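Local coordinates for protein superoxide dismutase [Mn/Fe] (Porphyromonas gingivalis, PDB 1UES) that destroys superoxide radicals by dismutating them to oxygen and hydrogen peroxide, as a homodimer with one manganese or iron ion bound in each subunit, at residues Lys30-Tyr35 with Asn73-Phe78; Ile64-Gly69 with Pro140-Pro145. The protein carries 1 engineered substitution. All blocks are in the same frame, centred on the assembly; numbering follows the deposited sequence.

Interaction 1: Lys30-Tyr35 with Asn73-Phe78; sequences KHLKTY and NHNLYF. With MN (manganese (II) ion), chain E.
Leu-32 and His-74 lie side by side where helices 21-42 and 62-79 of the alpha-hairpin domain pack together, their side chains running past each other in opposite directions. The axes of segments 30-35 and 73-78 run roughly antiparallel at 143° and come within 11.1 Å of each other. With CG of Leu-32 anti to its own backbone N (chi1 -177°), both methyls reach the second helix: CD1 comes to 3.6 Å from CB of His-74, while CD2 sits 4.0 Å from CE1 of Phe-78 and also brushes OD1 of Asn-75. Tyr-35, one turn further on, flanks the imidazole farther out along the His-74 side chain. Its ring and that of His-74 are tilted by 29° and slid apart, so that they hardly overlap; the closest point is CE2 of Tyr-35 to CE1 of His-74, 3.5 Å. The hydroxyl of Tyr-35 is hydrogen-bonded to Gln-70. Past the leucine and the tyrosine, NE2 of His-74 binds the manganese ion at 2.2 Å, beside a water and the ligands His-27, Asp-157 and His-161, while ND1 hydrogen-bonds to the carbonyl O of Gln-70. The contact rests on van der Waals packing of mainly apolar and aromatic groups, and the imidazole is oriented by its two nitrogens, one held by metal and the other by the backbone of its own helix.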
ATOM      1  N   LYS A  30       8.538  14.217   0.507  1.00 22.77           N
ATOM      2  CA  LYS A  30       9.377  13.027   0.551  1.00 23.06           C
ATOM      3  C   LYS A  30       8.973  11.953  -0.454  1.00 22.51           C
ATOM      4  O   LYS A  30       9.804  11.515  -1.247  1.00 22.63           O
ATOM      5  CB  LYS A  30       9.378  12.446   1.966  1.00 23.82           C
ATOM      6  CG  LYS A  30       9.970  13.423   2.985  1.00 25.04           C
ATOM      7  CD  LYS A  30      11.442  13.674   2.658  1.00 26.46           C
ATOM      8  CE  LYS A  30      12.176  14.412   3.799  1.00 27.52           C
ATOM      9  NZ  LYS A  30      12.401  15.833   3.425  1.00 28.63           N
ATOM     10  N   HIS A  31       7.713  11.510  -0.421  1.00 21.80           N
ATOM     11  CA  HIS A  31       7.286  10.486  -1.381  1.00 21.33           C
ATOM     12  C   HIS A  31       7.398  10.923  -2.819  1.00 21.18           C
ATOM     13  O   HIS A  31       7.978  10.201  -3.655  1.00 20.94           O
ATOM     14  CB  HIS A  31       5.840  10.080  -1.135  1.00 20.99           C
ATOM     15  CG  HIS A  31       5.652   9.273   0.103  1.00 21.27           C
ATOM     16  ND1 HIS A  31       5.694   7.900   0.115  1.00 21.67           N
ATOM     17  CD2 HIS A  31       5.394   9.657   1.376  1.00 21.21           C
ATOM     18  CE1 HIS A  31       5.465   7.469   1.342  1.00 21.83           C
ATOM     19  NE2 HIS A  31       5.286   8.512   2.127  1.00 20.87           N
ATOM     20  N   LEU A  32       6.803  12.068  -3.149  1.00 21.57           N
ATOM     21  CA  LEU A  32       6.879  12.519  -4.530  1.00 21.55           C
ATOM     22  C   LEU A  32       8.315  12.823  -4.950  1.00 21.74           C
ATOM     23  O   LEU A  32       8.726  12.498  -6.056  1.00 21.59           O
ATOM     24  CB  LEU A  32       5.960  13.712  -4.764  1.00 21.32           C
ATOM     25  CG  LEU A  32       5.860  14.265  -6.195  1.00 21.19           C
ATOM     26  CD1 LEU A  32       5.557  13.133  -7.211  1.00 20.80           C
ATOM     27  CD2 LEU A  32       4.736  15.291  -6.238  1.00 20.65           C
ATOM     28  N   LYS A  33       9.095  13.442  -4.076  1.00 21.65           N
ATOM     29  CA  LYS A  33      10.487  13.684  -4.399  1.00 22.78           C
ATOM     30  C   LYS A  33      11.189  12.348  -4.739  1.00 22.42           C
ATOM     31  O   LYS A  33      11.975  12.258  -5.691  1.00 22.60           O
ATOM     32  CB  LYS A  33      11.162  14.369  -3.204  1.00 23.20           C
ATOM     33  CG  LYS A  33      12.660  14.594  -3.376  1.00 25.15           C
ATOM     34  CD  LYS A  33      13.441  14.149  -2.124  1.00 26.80           C
ATOM     35  CE  LYS A  33      13.407  12.628  -1.884  1.00 27.55           C
ATOM     36  NZ  LYS A  33      12.673  12.163  -0.666  1.00 27.50           N
ATOM     37  N   THR A  34      10.919  11.295  -3.968  1.00 22.13           N
ATOM     38  CA  THR A  34      11.541  10.007  -4.231  1.00 22.52           C
ATOM     39  C   THR A  34      11.123   9.437  -5.593  1.00 22.44           C
ATOM     40  O   THR A  34      11.959   8.875  -6.331  1.00 22.62           O
ATOM     41  CB  THR A  34      11.188   8.997  -3.109  1.00 22.52           C
ATOM     42  OG1 THR A  34      11.784   9.440  -1.882  1.00 23.23           O
ATOM     43  CG2 THR A  34      11.699   7.632  -3.424  1.00 23.29           C
ATOM     44  N   TYR A  35       9.842   9.591  -5.937  1.00 22.28           N
ATOM     45  CA  TYR A  35       9.348   9.099  -7.224  1.00 22.25           C
ATOM     46  C   TYR A  35      10.050   9.814  -8.372  1.00 22.45           C
ATOM     47  O   TYR A  35      10.427   9.177  -9.369  1.00 21.60           O
ATOM     48  CB  TYR A  35       7.838   9.338  -7.365  1.00 22.60           C
ATOM     49  CG  TYR A  35       7.021   8.395  -6.528  1.00 23.34           C
ATOM     50  CD1 TYR A  35       7.274   7.018  -6.560  1.00 23.47           C
ATOM     51  CD2 TYR A  35       6.015   8.865  -5.684  1.00 23.14           C
ATOM     52  CE1 TYR A  35       6.536   6.127  -5.779  1.00 23.78           C
ATOM     53  CE2 TYR A  35       5.275   7.967  -4.895  1.00 23.67           C
ATOM     54  CZ  TYR A  35       5.541   6.619  -4.953  1.00 24.32           C
ATOM     55  OH  TYR A  35       4.812   5.709  -4.229  1.00 25.90           O
ATOM     56  N   ASN A  73       0.444  10.751 -11.299  1.00 20.23           N
ATOM     57  CA  ASN A  73      -0.705  10.678 -10.423  1.00 19.94           C
ATOM     58  C   ASN A  73      -0.607  11.783  -9.358  1.00 20.02           C
ATOM     59  O   ASN A  73      -1.580  12.477  -9.085  1.00 19.85           O
ATOM     60  CB  ASN A  73      -0.788   9.300  -9.710  1.00 20.71           C
ATOM     61  CG  ASN A  73      -1.432   8.222 -10.581  1.00 21.39           C
ATOM     62  OD1 ASN A  73      -2.393   8.501 -11.277  1.00 22.87           O
ATOM     63  ND2 ASN A  73      -0.905   6.997 -10.529  1.00 22.21           N
ATOM     64  N   HIS A  74       0.557  11.939  -8.749  1.00 19.81           N
ATOM     65  CA  HIS A  74       0.682  12.945  -7.696  1.00 19.95           C
ATOM     66  C   HIS A  74       0.597  14.339  -8.244  1.00 20.66           C
ATOM     67  O   HIS A  74       0.059  15.215  -7.584  1.00 20.69           O
ATOM     68  CB  HIS A  74       1.975  12.756  -6.914  1.00 19.72           C
ATOM     69  CG  HIS A  74       1.939  11.554  -6.029  1.00 19.30           C
ATOM     70  ND1 HIS A  74       2.303  10.304  -6.465  1.00 18.87           N
ATOM     71  CD2 HIS A  74       1.530  11.403  -4.753  1.00 19.53           C
ATOM     72  CE1 HIS A  74       2.121   9.422  -5.500  1.00 19.34           C
ATOM     73  NE2 HIS A  74       1.653  10.063  -4.445  1.00 18.90           N
ATOM     74  N   ASN A  75       1.150  14.562  -9.435  1.00 21.08           N
ATOM     75  CA  ASN A  75       1.086  15.892 -10.018  1.00 21.45           C
ATOM     76  C   ASN A  75      -0.347  16.343 -10.202  1.00 21.46           C
ATOM     77  O   ASN A  75      -0.675  17.473  -9.868  1.00 22.29           O
ATOM     78  CB  ASN A  75       1.857  15.953 -11.338  1.00 21.80           C
ATOM     79  CG  ASN A  75       3.367  15.901 -11.127  1.00 21.67           C
ATOM     80  OD1 ASN A  75       3.845  15.967  -9.989  1.00 21.56           O
ATOM     81  ND2 ASN A  75       4.128  15.795 -12.224  1.00 21.85           N
ATOM     82  N   LEU A  76      -1.207  15.468 -10.714  1.00 21.16           N
ATOM     83  CA  LEU A  76      -2.614  15.787 -10.884  1.00 20.98           C
ATOM     84  C   LEU A  76      -3.331  15.863  -9.529  1.00 20.60           C
ATOM     85  O   LEU A  76      -4.196  16.702  -9.291  1.00 20.70           O
ATOM     86  CB  LEU A  76      -3.262  14.713 -11.755  1.00 21.28           C
ATOM     87  CG  LEU A  76      -2.714  14.715 -13.198  1.00 21.08           C
ATOM     88  CD1 LEU A  76      -3.130  13.456 -13.905  1.00 21.75           C
ATOM     89  CD2 LEU A  76      -3.212  15.963 -13.958  1.00 22.35           C
ATOM     90  N   TYR A  77      -2.981  14.959  -8.630  1.00 20.18           N
ATOM     91  CA  TYR A  77      -3.615  14.929  -7.331  1.00 20.41           C
ATOM     92  C   TYR A  77      -3.386  16.229  -6.548  1.00 20.63           C
ATOM     93  O   TYR A  77      -4.326  16.906  -6.128  1.00 20.95           O
ATOM     94  CB  TYR A  77      -3.074  13.692  -6.575  1.00 19.95           C
ATOM     95  CG  TYR A  77      -3.434  13.596  -5.110  1.00 20.17           C
ATOM     96  CD1 TYR A  77      -4.640  13.030  -4.707  1.00 20.32           C
ATOM     97  CD2 TYR A  77      -2.505  13.962  -4.121  1.00 19.91           C
ATOM     98  CE1 TYR A  77      -4.920  12.812  -3.351  1.00 20.24           C
ATOM     99  CE2 TYR A  77      -2.772  13.742  -2.760  1.00 20.46           C
ATOM    100  CZ  TYR A  77      -3.982  13.158  -2.391  1.00 20.57           C
ATOM    101  OH  TYR A  77      -4.207  12.806  -1.077  1.00 20.98           O
ATOM    102  N   PHE A  78      -2.141  16.641  -6.389  1.00 21.19           N
ATOM    103  CA  PHE A  78      -1.936  17.848  -5.601  1.00 21.43           C
ATOM    104  C   PHE A  78      -2.482  19.080  -6.291  1.00 21.89           C
ATOM    105  O   PHE A  78      -2.945  19.992  -5.635  1.00 22.17           O
ATOM    106  CB  PHE A  78      -0.465  18.067  -5.287  1.00 21.19           C
ATOM    107  CG  PHE A  78       0.083  17.084  -4.296  1.00 21.23           C
ATOM    108  CD1 PHE A  78       1.087  16.198  -4.679  1.00 21.06           C
ATOM    109  CD2 PHE A  78      -0.426  17.025  -2.996  1.00 21.41           C
ATOM    110  CE1 PHE A  78       1.575  15.267  -3.794  1.00 21.33           C
ATOM    111  CE2 PHE A  78       0.075  16.062  -2.095  1.00 20.72           C
ATOM    112  CZ  PHE A  78       1.065  15.205  -2.507  1.00 20.98           C
TER
HETATM  113 MN    MN E 192       0.611   9.153  -2.734  1.00 18.41          MN
HETATM  114  O   HOH W   1       0.329   7.306  -3.970  1.00 20.18           O

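Interaction 2: Ile64-Gly69 with Pro140-Pro145; sequences IFNNAG and PNAGNP
Ala-142, in the type II' beta turn Pro-140 to Gly-143, fits its methyl against helix 62-79 of the alpha-hairpin domain, bringing a loop of the C-terminal domain onto it. The tight part is centred on this one residue: CB of Ala-142 lies 3.5 Å from the carbonyl O of Asn-66, and O of Ala-142 meets CA of Gly-69 at 3.6 Å in a CA-H...O contact. The two backbones come nearest here, and the carbonyl can lie against this CA because Gly-69 has no side chain. The ring of Phe-65 also leans on the carbonyl, CZ lying 3.8 Å from O of Ala-142. A chi1 of 175°, setting CG opposite the backbone N, carries the ring to the turn, where Gly-143 CA approaches its edge. Arg-147 makes a cation-pi contact with the same ring. The contact is looser toward Asn-66, whose OD1 stands 4.1 Å off CB of Ala-142. Phe-119 of the second subunit packs on Asn-66, Asn-141 and Ala-142. No direct hydrogen bond joins the segments, and a water bridges them: it accepts from the backbone N of Ala-142 at 2.9 Å and donates to OD1 of Asn-66, also at 2.9 Å.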
ATOM      1  N   ILE A  64      10.278   1.796 -14.232  1.00 25.24           N
ATOM      2  CA  ILE A  64      10.113   3.083 -14.876  1.00 24.37           C
ATOM      3  C   ILE A  64       8.643   3.458 -14.842  1.00 24.28           C
ATOM      4  O   ILE A  64       8.304   4.571 -14.430  1.00 23.90           O
ATOM      5  CB  ILE A  64      10.653   3.050 -16.317  1.00 24.34           C
ATOM      6  CG1 ILE A  64      12.172   2.998 -16.247  1.00 24.32           C
ATOM      7  CG2 ILE A  64      10.202   4.286 -17.083  1.00 23.90           C
ATOM      8  CD1 ILE A  64      12.850   2.777 -17.593  1.00 24.77           C
ATOM      9  N   PHE A  65       7.767   2.527 -15.209  1.00 23.88           N
ATOM     10  CA  PHE A  65       6.366   2.853 -15.168  1.00 23.82           C
ATOM     11  C   PHE A  65       5.917   3.168 -13.743  1.00 23.45           C
ATOM     12  O   PHE A  65       5.160   4.098 -13.545  1.00 23.36           O
ATOM     13  CB  PHE A  65       5.472   1.735 -15.684  1.00 23.86           C
ATOM     14  CG  PHE A  65       4.011   2.052 -15.527  1.00 24.22           C
ATOM     15  CD1 PHE A  65       3.387   2.964 -16.383  1.00 24.16           C
ATOM     16  CD2 PHE A  65       3.275   1.529 -14.469  1.00 24.10           C
ATOM     17  CE1 PHE A  65       2.060   3.348 -16.173  1.00 24.67           C
ATOM     18  CE2 PHE A  65       1.957   1.906 -14.262  1.00 24.17           C
ATOM     19  CZ  PHE A  65       1.347   2.821 -15.113  1.00 24.26           C
ATOM     20  N   ASN A  66       6.356   2.378 -12.765  1.00 23.33           N
ATOM     21  CA  ASN A  66       5.935   2.629 -11.376  1.00 23.59           C
ATOM     22  C   ASN A  66       6.273   4.045 -10.922  1.00 23.36           C
ATOM     23  O   ASN A  66       5.457   4.717 -10.255  1.00 22.95           O
ATOM     24  CB  ASN A  66       6.567   1.588 -10.422  1.00 24.11           C
ATOM     25  CG  ASN A  66       5.978   0.195 -10.607  1.00 24.94           C
ATOM     26  OD1 ASN A  66       4.879   0.056 -11.144  1.00 25.33           O
ATOM     27  ND2 ASN A  66       6.715  -0.850 -10.173  1.00 25.21           N
ATOM     28  N   ASN A  67       7.454   4.539 -11.291  1.00 23.06           N
ATOM     29  CA  ASN A  67       7.797   5.879 -10.851  1.00 22.48           C
ATOM     30  C   ASN A  67       7.165   6.956 -11.705  1.00 22.35           C
ATOM     31  O   ASN A  67       6.769   7.988 -11.195  1.00 21.72           O
ATOM     32  CB  ASN A  67       9.311   6.038 -10.768  1.00 22.77           C
ATOM     33  CG  ASN A  67       9.894   5.221  -9.639  1.00 22.94           C
ATOM     34  OD1 ASN A  67       9.739   5.583  -8.461  1.00 23.39           O
ATOM     35  ND2 ASN A  67      10.578   4.128  -9.969  1.00 22.96           N
ATOM     36  N   ALA A  68       7.011   6.678 -12.996  1.00 21.93           N
ATOM     37  CA  ALA A  68       6.384   7.640 -13.914  1.00 21.89           C
ATOM     38  C   ALA A  68       4.908   7.807 -13.534  1.00 21.90           C
ATOM     39  O   ALA A  68       4.416   8.940 -13.390  1.00 22.03           O
ATOM     40  CB  ALA A  68       6.486   7.121 -15.374  1.00 22.51           C
ATOM     41  N   GLY A  69       4.211   6.670 -13.401  1.00 21.53           N
ATOM     42  CA  GLY A  69       2.804   6.675 -13.059  1.00 21.69           C
ATOM     43  C   GLY A  69       2.594   7.397 -11.749  1.00 21.79           C
ATOM     44  O   GLY A  69       1.680   8.207 -11.663  1.00 21.44           O
ATOM     45  N   PRO A 140      -4.755  -0.023  -9.370  1.00 27.02           N
ATOM     46  CA  PRO A 140      -3.846  -0.504  -8.330  1.00 26.51           C
ATOM     47  C   PRO A 140      -2.439   0.084  -8.498  1.00 26.09           C
ATOM     48  O   PRO A 140      -1.963   0.348  -9.614  1.00 25.95           O
ATOM     49  CB  PRO A 140      -3.830  -2.017  -8.513  1.00 26.86           C
ATOM     50  CG  PRO A 140      -5.055  -2.325  -9.390  1.00 27.21           C
ATOM     51  CD  PRO A 140      -5.240  -1.102 -10.246  1.00 27.11           C
ATOM     52  N   ASN A 141      -1.788   0.276  -7.364  1.00 25.15           N
ATOM     53  CA  ASN A 141      -0.431   0.776  -7.326  1.00 24.64           C
ATOM     54  C   ASN A 141      -0.175   2.056  -8.112  1.00 24.32           C
ATOM     55  O   ASN A 141      -0.618   3.102  -7.678  1.00 23.96           O
ATOM     56  CB  ASN A 141       0.513  -0.363  -7.723  1.00 24.65           C
ATOM     57  CG  ASN A 141       0.620  -1.381  -6.620  1.00 24.65           C
ATOM     58  OD1 ASN A 141      -0.067  -1.248  -5.616  1.00 24.60           O
ATOM     59  ND2 ASN A 141       1.479  -2.378  -6.778  1.00 25.30           N
ATOM     60  N   ALA A 142       0.529   1.995  -9.238  1.00 23.80           N
ATOM     61  CA  ALA A 142       0.825   3.220  -9.976  1.00 23.77           C
ATOM     62  C   ALA A 142      -0.054   3.539 -11.185  1.00 23.79           C
ATOM     63  O   ALA A 142       0.236   4.484 -11.922  1.00 23.26           O
ATOM     64  CB  ALA A 142       2.297   3.206 -10.406  1.00 23.80           C
ATOM     65  N   GLY A 143      -1.119   2.758 -11.373  1.00 23.61           N
ATOM     66  CA  GLY A 143      -1.993   2.962 -12.506  1.00 23.83           C
ATOM     67  C   GLY A 143      -2.529   4.346 -12.737  1.00 24.03           C
ATOM     68  O   GLY A 143      -2.759   5.114 -11.803  1.00 23.86           O
ATOM     69  N   ASN A 144      -2.743   4.657 -14.009  1.00 24.44           N
ATOM     70  CA  ASN A 144      -3.290   5.937 -14.414  1.00 25.22           C
ATOM     71  C   ASN A 144      -4.074   5.712 -15.713  1.00 25.82           C
ATOM     72  O   ASN A 144      -3.602   5.012 -16.598  1.00 25.93           O
ATOM     73  CB  ASN A 144      -2.150   6.937 -14.624  1.00 25.38           C
ATOM     74  CG  ASN A 144      -2.656   8.326 -14.920  1.00 25.44           C
ATOM     75  OD1 ASN A 144      -2.604   9.248 -14.072  1.00 26.07           O
ATOM     76  ND2 ASN A 144      -3.159   8.495 -16.110  1.00 25.19           N
ATOM     77  N   PRO A 145      -5.267   6.322 -15.847  1.00 26.54           N
ATOM     78  CA  PRO A 145      -6.145   6.208 -17.023  1.00 27.02           C
ATOM     79  C   PRO A 145      -5.459   6.477 -18.345  1.00 27.62           C
ATOM     80  O   PRO A 145      -5.897   5.979 -19.387  1.00 27.42           O
ATOM     81  CB  PRO A 145      -7.237   7.237 -16.764  1.00 27.47           C
ATOM     82  CG  PRO A 145      -7.305   7.336 -15.293  1.00 27.11           C
ATOM     83  CD  PRO A 145      -5.866   7.187 -14.821  1.00 26.68           C
TER
HETATM   84  O   HOH W   2       1.985  -0.116 -10.685  1.00 29.78           O

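Overall arrangement
From the N terminus, helix 21-42 supplies the first half of interaction 1. The chain then passes through helix 53-59 into helix 62-79, whose early part, 64-69, opens interaction 2 before 73-78 closes the first loop. Interaction 2 closes only much later, after helices 91-101 and 104-116 and two strands of the antiparallel sheet, in the loop following strand 134-140. The two loops thus cross, sharing helix 62-79. Interaction 1 ties together the arms of the hairpin, and interaction 2 ties that hairpin to the C-terminal domain. They meet directly, through a probable hydrogen bond from Asn-73 ND2 to Gly-143 O, and both touch the second subunit.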